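PDB 4DZI: putative TIM-barrel metal-dependent hydrolase from Mycobacterium avium subsp. paratuberculosis S397, which probably hydrolyses a still unidentified substrate at a two-metal centre within an amidohydrolase TIM barrel, occupied by two cadmium ions in this crystal. Local coordinates for residues C[7-12]-C[351-356]; C[368-373]-C[383-388]. One frame throughout, in Å; residues are numbered along the deposited sequence.

Contact 1: C[7-12]-C[351-356]. With CD (cadmium ion), chain P; CD (cadmium ion), chain Q.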
ATOM      1  N   TYR C   7      13.192 -12.628  35.405  1.00 16.88           N
ATOM      2  CA  TYR C   7      11.743 -12.731  35.545  1.00 13.84           C
ATOM      3  C   TYR C   7      11.221 -13.508  34.352  1.00 19.77           C
ATOM      4  O   TYR C   7      11.907 -13.549  33.296  1.00 16.05           O
ATOM      5  CB  TYR C   7      11.107 -11.333  35.577  1.00 15.74           C
ATOM      6  CG  TYR C   7      11.654 -10.426  34.477  1.00 15.51           C
ATOM      7  CD1 TYR C   7      11.068 -10.429  33.180  1.00 15.50           C
ATOM      8  CD2 TYR C   7      12.764  -9.615  34.710  1.00 17.93           C
ATOM      9  CE1 TYR C   7      11.577  -9.623  32.167  1.00 18.64           C
ATOM     10  CE2 TYR C   7      13.278  -8.798  33.709  1.00 16.32           C
ATOM     11  CZ  TYR C   7      12.677  -8.817  32.440  1.00 16.78           C
ATOM     12  OH  TYR C   7      13.237  -7.997  31.462  1.00 19.07           O
ATOM     13  N   ARG C   8      10.052 -14.119  34.520  1.00 16.75           N
ATOM     14  CA  ARG C   8       9.376 -14.827  33.400  1.00 15.39           C
ATOM     15  C   ARG C   8       8.848 -13.779  32.450  1.00 15.75           C
ATOM     16  O   ARG C   8       8.538 -12.683  32.854  1.00 16.85           O
ATOM     17  CB  ARG C   8       8.233 -15.704  33.903  1.00 19.01           C
ATOM     18  CG  ARG C   8       8.708 -16.850  34.808  1.00 23.24           C
ATOM     19  CD  ARG C   8       7.553 -17.345  35.682  1.00 23.36           C
ATOM     20  NE  ARG C   8       7.130 -16.314  36.641  1.00 20.09           N
ATOM     21  CZ  ARG C   8       6.031 -16.405  37.390  1.00 25.33           C
ATOM     22  NH1 ARG C   8       5.694 -15.432  38.237  1.00 25.21           N
ATOM     23  NH2 ARG C   8       5.259 -17.475  37.268  1.00 25.65           N
ATOM     24  N   VAL C   9       8.713 -14.152  31.180  1.00 14.38           N
ATOM     25  CA  VAL C   9       8.238 -13.191  30.192  1.00 12.29           C
ATOM     26  C   VAL C   9       6.783 -13.429  29.847  1.00 14.13           C
ATOM     27  O   VAL C   9       6.201 -14.469  30.183  1.00 15.32           O
ATOM     28  CB  VAL C   9       9.118 -13.223  28.932  1.00 13.53           C
ATOM     29  CG1 VAL C   9      10.571 -12.923  29.306  1.00 17.65           C
ATOM     30  CG2 VAL C   9       9.034 -14.569  28.218  1.00 14.92           C
ATOM     31  N   ILE C  10       6.163 -12.458  29.166  1.00 12.89           N
ATOM     32  CA  ILE C  10       4.799 -12.596  28.688  1.00 10.20           C
ATOM     33  C   ILE C  10       4.931 -12.493  27.154  1.00 15.66           C
ATOM     34  O   ILE C  10       5.347 -11.467  26.663  1.00 14.84           O
ATOM     35  CB  ILE C  10       3.917 -11.441  29.195  1.00 14.32           C
ATOM     36  CG1 ILE C  10       3.995 -11.332  30.728  1.00 18.37           C
ATOM     37  CG2 ILE C  10       2.476 -11.587  28.657  1.00 13.54           C
ATOM     38  CD1 ILE C  10       3.353 -12.471  31.472  1.00 21.35           C
ATOM     39  N   ASP C  11       4.637 -13.571  26.443  1.00 12.24           N
ATOM     40  CA  ASP C  11       4.850 -13.659  24.980  1.00 13.73           C
ATOM     41  C   ASP C  11       3.518 -13.406  24.294  1.00 13.87           C
ATOM     42  O   ASP C  11       2.583 -14.220  24.428  1.00 12.99           O
ATOM     43  CB  ASP C  11       5.357 -15.076  24.670  1.00 11.81           C
ATOM     44  CG  ASP C  11       5.927 -15.205  23.267  1.00 15.73           C
ATOM     45  OD1 ASP C  11       5.468 -14.453  22.388  1.00 13.82           O
ATOM     46  OD2 ASP C  11       6.818 -16.070  23.043  1.00 14.61           O
ATOM     47  N   VAL C  12       3.382 -12.291  23.558  1.00 11.64           N
ATOM     48  CA  VAL C  12       2.068 -11.975  22.977  1.00 10.81           C
ATOM     49  C   VAL C  12       1.818 -12.659  21.624  1.00  9.08           C
ATOM     50  O   VAL C  12       0.771 -12.463  21.007  1.00 11.60           O
ATOM     51  CB  VAL C  12       1.821 -10.450  22.854  1.00 11.33           C
ATOM     52  CG1 VAL C  12       2.059  -9.743  24.221  1.00 12.58           C
ATOM     53  CG2 VAL C  12       2.684  -9.816  21.761  1.00 14.42           C
ATOM     54  N   ILE C 351       5.626  -1.070  22.948  1.00 10.21           N
ATOM     55  CA  ILE C 351       6.362  -2.114  22.218  1.00 12.17           C
ATOM     56  C   ILE C 351       6.220  -3.444  22.960  1.00 12.92           C
ATOM     57  O   ILE C 351       6.508  -3.524  24.157  1.00 17.44           O
ATOM     58  CB  ILE C 351       7.839  -1.728  22.070  1.00 13.09           C
ATOM     59  CG1 ILE C 351       7.959  -0.461  21.220  1.00 14.57           C
ATOM     60  CG2 ILE C 351       8.641  -2.859  21.448  1.00 11.65           C
ATOM     61  CD1 ILE C 351       9.402   0.015  21.082  1.00 17.60           C
ATOM     62  N   LEU C 352       5.740  -4.457  22.243  1.00 11.39           N
ATOM     63  CA  LEU C 352       5.550  -5.773  22.834  1.00 13.90           C
ATOM     64  C   LEU C 352       6.475  -6.838  22.303  1.00 17.63           C
ATOM     65  O   LEU C 352       6.637  -7.017  21.087  1.00 14.84           O
ATOM     66  CB  LEU C 352       4.111  -6.244  22.604  1.00 12.25           C
ATOM     67  CG  LEU C 352       2.985  -5.412  23.218  1.00 12.43           C
ATOM     68  CD1 LEU C 352       1.606  -5.845  22.766  1.00 13.88           C
ATOM     69  CD2 LEU C 352       3.097  -5.559  24.739  1.00 15.57           C
ATOM     70  N   PHE C 353       7.041  -7.626  23.204  1.00 13.65           N
ATOM     71  CA  PHE C 353       7.686  -8.866  22.795  1.00 11.99           C
ATOM     72  C   PHE C 353       6.705  -9.963  22.377  1.00 12.29           C
ATOM     73  O   PHE C 353       5.768 -10.295  23.112  1.00 11.94           O
ATOM     74  CB  PHE C 353       8.582  -9.350  23.942  1.00 13.62           C
ATOM     75  CG  PHE C 353       8.757 -10.835  23.998  1.00 17.94           C
ATOM     76  CD1 PHE C 353       9.463 -11.519  23.018  1.00 15.43           C
ATOM     77  CD2 PHE C 353       8.208 -11.546  25.059  1.00 15.89           C
ATOM     78  CE1 PHE C 353       9.625 -12.901  23.107  1.00 14.72           C
ATOM     79  CE2 PHE C 353       8.352 -12.922  25.148  1.00 21.00           C
ATOM     80  CZ  PHE C 353       9.087 -13.595  24.193  1.00 14.44           C
ATOM     81  N   GLY C 354       6.915 -10.491  21.168  1.00 13.73           N
ATOM     82  CA  GLY C 354       6.162 -11.671  20.711  1.00 12.75           C
ATOM     83  C   GLY C 354       7.152 -12.508  19.885  1.00 17.67           C
ATOM     84  O   GLY C 354       7.899 -11.969  19.074  1.00 18.91           O
ATOM     85  N   SER C 355       7.172 -13.815  20.097  1.00 12.39           N
ATOM     86  CA  SER C 355       8.147 -14.676  19.432  1.00 11.98           C
ATOM     87  C   SER C 355       7.604 -15.387  18.186  1.00 13.26           C
ATOM     88  O   SER C 355       8.397 -15.790  17.320  1.00 16.05           O
ATOM     89  CB  SER C 355       8.595 -15.786  20.399  1.00 14.11           C
ATOM     90  OG  SER C 355       7.485 -16.623  20.680  1.00 13.16           O
ATOM     91  N   ASP C 356       6.281 -15.552  18.106  1.00 12.81           N
ATOM     92  CA  ASP C 356       5.621 -16.307  17.035  1.00 11.42           C
ATOM     93  C   ASP C 356       5.963 -17.772  17.103  1.00 13.01           C
ATOM     94  O   ASP C 356       5.876 -18.483  16.113  1.00 14.89           O
ATOM     95  CB  ASP C 356       6.004 -15.764  15.646  1.00 15.01           C
ATOM     96  CG  ASP C 356       5.044 -16.217  14.541  1.00 11.91           C
ATOM     97  OD1 ASP C 356       3.841 -16.426  14.771  1.00 14.67           O
ATOM     98  OD2 ASP C 356       5.527 -16.305  13.396  1.00 16.39           O
TER
HETATM   99 CD    CD P 501       3.632 -16.809  12.109  1.00 14.22          CD
HETATM  100 CD    CD Q 502       1.986 -15.082  15.093  1.00 12.10          CD
HETATM  101  O   HOH W   1       5.304  -8.942  25.636  1.00 13.39           O
HETATM  102  O   HOH W   2       1.528 -16.785  10.788  1.00 15.79           O
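D11 and S355 join the opening strand of the amidohydrolase barrel, 9-15, to 351-356, the run of chain that ends in the metal ligand D356. D11 OD1 accepts S355 N at 2.9 Å on its syn side, 23° out of the carboxylate plane, while OD2 receives the S355 hydroxyl, OG, through its syn lone pair at a short 2.5 Å. One residue further on, the backbone completes the join: V12 N donates to F353 O at 3.1 Å, almost straight. F353 sends its ring back beside the strand, CG swung roughly opposite the backbone N (chi1 151°); D11 OD1 lies over one face towards the rim and V9 CG2 touches CE2 at 3.6 Å. V12 CG2 meets L352 CB at 3.9 Å. D11 OD1 also accepts D13 N, and S355 OG accepts W357 N. D356 OD1 bridges the two cadmium ions, and D13 shares one of them with it. The buried negative charge of D11, spread over two N-H groups and one hydroxyl, would probably be stabilised by them. As a second-shell residue it is bonded to the neighbour of D356 and to the backbone of D13, which is consistent with holding the two ligand-bearing runs together.

Contact 2: C[368-373]-C[383-388]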
ATOM      1  N   SER C 368      15.198 -15.229  23.250  1.00 19.40           N
ATOM      2  CA  SER C 368      16.288 -14.638  22.443  1.00 14.49           C
ATOM      3  C   SER C 368      15.907 -13.288  21.831  1.00 16.77           C
ATOM      4  O   SER C 368      16.754 -12.590  21.272  1.00 20.82           O
ATOM      5  CB  SER C 368      16.774 -15.606  21.355  1.00 21.59           C
ATOM      6  OG  SER C 368      15.786 -15.759  20.367  1.00 23.54           O
ATOM      7  N   PHE C 369      14.639 -12.904  21.952  1.00 18.42           N
ATOM      8  CA  PHE C 369      14.214 -11.573  21.509  1.00 16.58           C
ATOM      9  C   PHE C 369      15.074 -10.506  22.196  1.00 20.42           C
ATOM     10  O   PHE C 369      15.296  -9.442  21.645  1.00 17.55           O
ATOM     11  CB  PHE C 369      12.732 -11.386  21.842  1.00 16.48           C
ATOM     12  CG  PHE C 369      12.096 -10.142  21.265  1.00 20.75           C
ATOM     13  CD1 PHE C 369      12.124  -8.941  21.965  1.00 21.57           C
ATOM     14  CD2 PHE C 369      11.409 -10.199  20.058  1.00 23.64           C
ATOM     15  CE1 PHE C 369      11.521  -7.810  21.470  1.00 17.56           C
ATOM     16  CE2 PHE C 369      10.791  -9.065  19.555  1.00 21.48           C
ATOM     17  CZ  PHE C 369      10.848  -7.871  20.260  1.00 18.70           C
ATOM     18  N   THR C 370      15.568 -10.778  23.410  1.00 17.34           N
ATOM     19  CA  THR C 370      16.338  -9.773  24.102  1.00 15.28           C
ATOM     20  C   THR C 370      17.618  -9.348  23.385  1.00 17.50           C
ATOM     21  O   THR C 370      18.130  -8.243  23.657  1.00 17.86           O
ATOM     22  CB  THR C 370      16.730 -10.221  25.533  1.00 19.26           C
ATOM     23  OG1 THR C 370      17.473 -11.438  25.456  1.00 19.64           O
ATOM     24  CG2 THR C 370      15.466 -10.479  26.404  1.00 17.72           C
ATOM     25  N   ALA C 371      18.116 -10.206  22.497  1.00 21.01           N
ATOM     26  CA  ALA C 371      19.288  -9.867  21.686  1.00 26.11           C
ATOM     27  C   ALA C 371      19.039  -8.582  20.880  1.00 18.22           C
ATOM     28  O   ALA C 371      19.996  -7.866  20.560  1.00 26.94           O
ATOM     29  CB  ALA C 371      19.688 -11.029  20.764  1.00 26.53           C
ATOM     30  N   GLU C 372      17.764  -8.286  20.585  1.00 20.00           N
ATOM     31  CA  GLU C 372      17.385  -7.092  19.806  1.00 23.64           C
ATOM     32  C   GLU C 372      17.203  -5.841  20.663  1.00 22.77           C
ATOM     33  O   GLU C 372      16.869  -4.772  20.134  1.00 19.85           O
ATOM     34  CB  GLU C 372      16.077  -7.333  19.037  1.00 20.15           C
ATOM     35  CG  GLU C 372      15.970  -8.691  18.359  1.00 23.29           C
ATOM     36  CD  GLU C 372      17.162  -8.963  17.463  1.00 31.27           C
ATOM     37  OE1 GLU C 372      17.842  -7.992  17.071  1.00 29.52           O
ATOM     38  OE2 GLU C 372      17.424 -10.139  17.162  1.00 31.94           O
ATOM     39  N   LEU C 373      17.394  -5.970  21.989  1.00 18.12           N
ATOM     40  CA  LEU C 373      17.088  -4.880  22.910  1.00 20.70           C
ATOM     41  C   LEU C 373      18.329  -4.259  23.581  1.00 25.45           C
ATOM     42  O   LEU C 373      18.209  -3.543  24.578  1.00 23.99           O
ATOM     43  CB  LEU C 373      16.112  -5.391  23.990  1.00 16.28           C
ATOM     44  CG  LEU C 373      14.769  -5.916  23.433  1.00 16.81           C
ATOM     45  CD1 LEU C 373      13.873  -6.414  24.561  1.00 19.49           C
ATOM     46  CD2 LEU C 373      14.053  -4.805  22.675  1.00 17.16           C
ATOM     47  N   LYS C 383       9.814  -3.794  30.540  1.00 15.60           N
ATOM     48  CA  LYS C 383       8.532  -3.377  29.997  1.00 14.93           C
ATOM     49  C   LYS C 383       8.249  -4.154  28.729  1.00 13.45           C
ATOM     50  O   LYS C 383       7.155  -4.687  28.544  1.00 11.82           O
ATOM     51  CB  LYS C 383       8.503  -1.879  29.642  1.00 14.48           C
ATOM     52  CG  LYS C 383       8.573  -0.966  30.857  1.00 17.89           C
ATOM     53  CD  LYS C 383       8.529   0.481  30.397  1.00 18.40           C
ATOM     54  CE  LYS C 383       8.316   1.368  31.626  1.00 31.70           C
ATOM     55  NZ  LYS C 383       8.041   2.795  31.293  1.00 43.00           N
ATOM     56  N   ILE C 384       9.232  -4.183  27.832  1.00 13.41           N
ATOM     57  CA  ILE C 384       9.040  -4.823  26.520  1.00 14.04           C
ATOM     58  C   ILE C 384       8.798  -6.330  26.651  1.00 16.78           C
ATOM     59  O   ILE C 384       7.928  -6.913  25.969  1.00 11.56           O
ATOM     60  CB  ILE C 384      10.249  -4.537  25.624  1.00 13.52           C
ATOM     61  CG1 ILE C 384      10.240  -3.035  25.269  1.00 15.98           C
ATOM     62  CG2 ILE C 384      10.183  -5.355  24.343  1.00 16.29           C
ATOM     63  CD1 ILE C 384      11.509  -2.591  24.575  1.00 17.51           C
ATOM     64  N   MET C 385       9.541  -6.966  27.550  1.00 14.97           N
ATOM     65  CA  MET C 385       9.416  -8.420  27.718  1.00 12.31           C
ATOM     66  C   MET C 385       8.281  -8.922  28.593  1.00 17.25           C
ATOM     67  O   MET C 385       7.941 -10.105  28.560  1.00 15.70           O
ATOM     68  CB  MET C 385      10.740  -8.982  28.269  1.00 16.07           C
ATOM     69  CG  MET C 385      11.952  -8.756  27.374  1.00 14.09           C
ATOM     70  SD  MET C 385      11.804  -9.474  25.706  1.00 15.41           S
ATOM     71  CE  MET C 385      11.735 -11.227  26.024  1.00 13.70           C
ATOM     72  N   ARG C 386       7.692  -8.034  29.376  1.00 12.79           N
ATOM     73  CA  ARG C 386       6.689  -8.465  30.329  1.00 11.32           C
ATOM     74  C   ARG C 386       5.611  -7.434  30.661  1.00 10.67           C
ATOM     75  O   ARG C 386       4.427  -7.686  30.505  1.00 13.96           O
ATOM     76  CB  ARG C 386       7.421  -8.873  31.606  1.00 18.37           C
ATOM     77  CG  ARG C 386       6.487  -9.324  32.691  1.00 17.13           C
ATOM     78  CD  ARG C 386       7.265  -9.730  33.919  1.00 17.56           C
ATOM     79  NE  ARG C 386       6.246 -10.044  34.906  1.00 17.01           N
ATOM     80  CZ  ARG C 386       5.626 -11.220  35.042  1.00 28.69           C
ATOM     81  NH1 ARG C 386       5.956 -12.285  34.308  1.00 21.58           N
ATOM     82  NH2 ARG C 386       4.650 -11.334  35.937  1.00 26.68           N
ATOM     83  N   ASP C 387       6.009  -6.254  31.142  1.00 13.65           N
ATOM     84  CA  ASP C 387       4.975  -5.417  31.731  1.00 14.73           C
ATOM     85  C   ASP C 387       4.089  -4.660  30.751  1.00 15.23           C
ATOM     86  O   ASP C 387       2.931  -4.340  31.067  1.00 15.91           O
ATOM     87  CB  ASP C 387       5.596  -4.490  32.746  1.00 17.80           C
ATOM     88  CG  ASP C 387       6.062  -5.256  33.976  1.00 31.60           C
ATOM     89  OD1 ASP C 387       5.328  -6.157  34.422  1.00 28.70           O
ATOM     90  OD2 ASP C 387       7.143  -4.972  34.481  1.00 26.91           O
ATOM     91  N   ASN C 388       4.594  -4.357  29.554  1.00 13.66           N
ATOM     92  CA  ASN C 388       3.706  -3.696  28.612  1.00 15.35           C
ATOM     93  C   ASN C 388       2.529  -4.592  28.242  1.00 11.89           C
ATOM     94  O   ASN C 388       1.434  -4.112  28.018  1.00 14.59           O
ATOM     95  CB  ASN C 388       4.446  -3.343  27.330  1.00 12.78           C
ATOM     96  CG  ASN C 388       5.462  -2.229  27.545  1.00 16.00           C
ATOM     97  OD1 ASN C 388       5.414  -1.503  28.537  1.00 16.84           O
ATOM     98  ND2 ASN C 388       6.381  -2.092  26.613  1.00 13.95           N
TER
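M385 leaves helix 378-393 to meet F369 and T370 of the short 3-10 segment 368-372 and L373 just after it, and its side chain carries much of the contact. CB starts out across the gap rather than into it, and no atom of 368-373 lies against it. The chain then bends: chi1, chi2 and chi3 are all close to -60°, a compact coil that swings the thioether in among the three side chains. CG is the first atom to touch, 4.0 Å from T370 CG2. SD then meets F369 CD1 at 3.8 Å and L373 CD1 at 3.9 Å. Its approach to the F369 ring is a Met-aromatic contact, 5.0 Å from sulfur to centroid and oblique, 64° off the ring normal. The last bend (chi3 -65°) sets CE 3.8 Å from T370 CG2; T370 presents this CG2 methyl to the thioether, while its OG1 bonds to V367 O.

Next to M385, I384 fills the remaining part of the interface. Its CG2 branch sits 3.8 Å from L373 CD1 and 4.0 Å from F369 CE1, and its CD1 reaches L373 CD2 tip to tip. F369 in turn packs edge-to-face on F353, and M385 also touches V9 and F353.

The helix is widened here by a pi-type turn, N388 N bonding to K383 O. The carbonyl of I384, which an ordinary alpha turn would pair with N388 N, is bonded instead to the backbone of F353, and that of M385 to I10 of the barrel strand. No hydrogen bond spans the two segments, so what joins them is apolar burial and van der Waals contact, to which the polarisable sulfur probably adds.

How the contacts relate
From the N terminus, the chain first lays down 7-12, then runs through 338 residues, including most of the barrel, before 351-356 returns beside it and contact 1 closes that very long loop. Contact 2 follows in series, with neither nesting nor crossing: only nine residues part 368-373 from 383-388, making a local turn into helix 378-393. The two centres are about 6 Å apart, and the pairs touch directly. N388 ND2 lies 2.8 Å from I351 O, a probable hydrogen bond, and F353 CD1 packs 3.4 Å from F369 CG. Helix 378-393 is thus tied to the junction where the first barrel strand, 9-15, meets 351-356, which ends in the metal ligand D356.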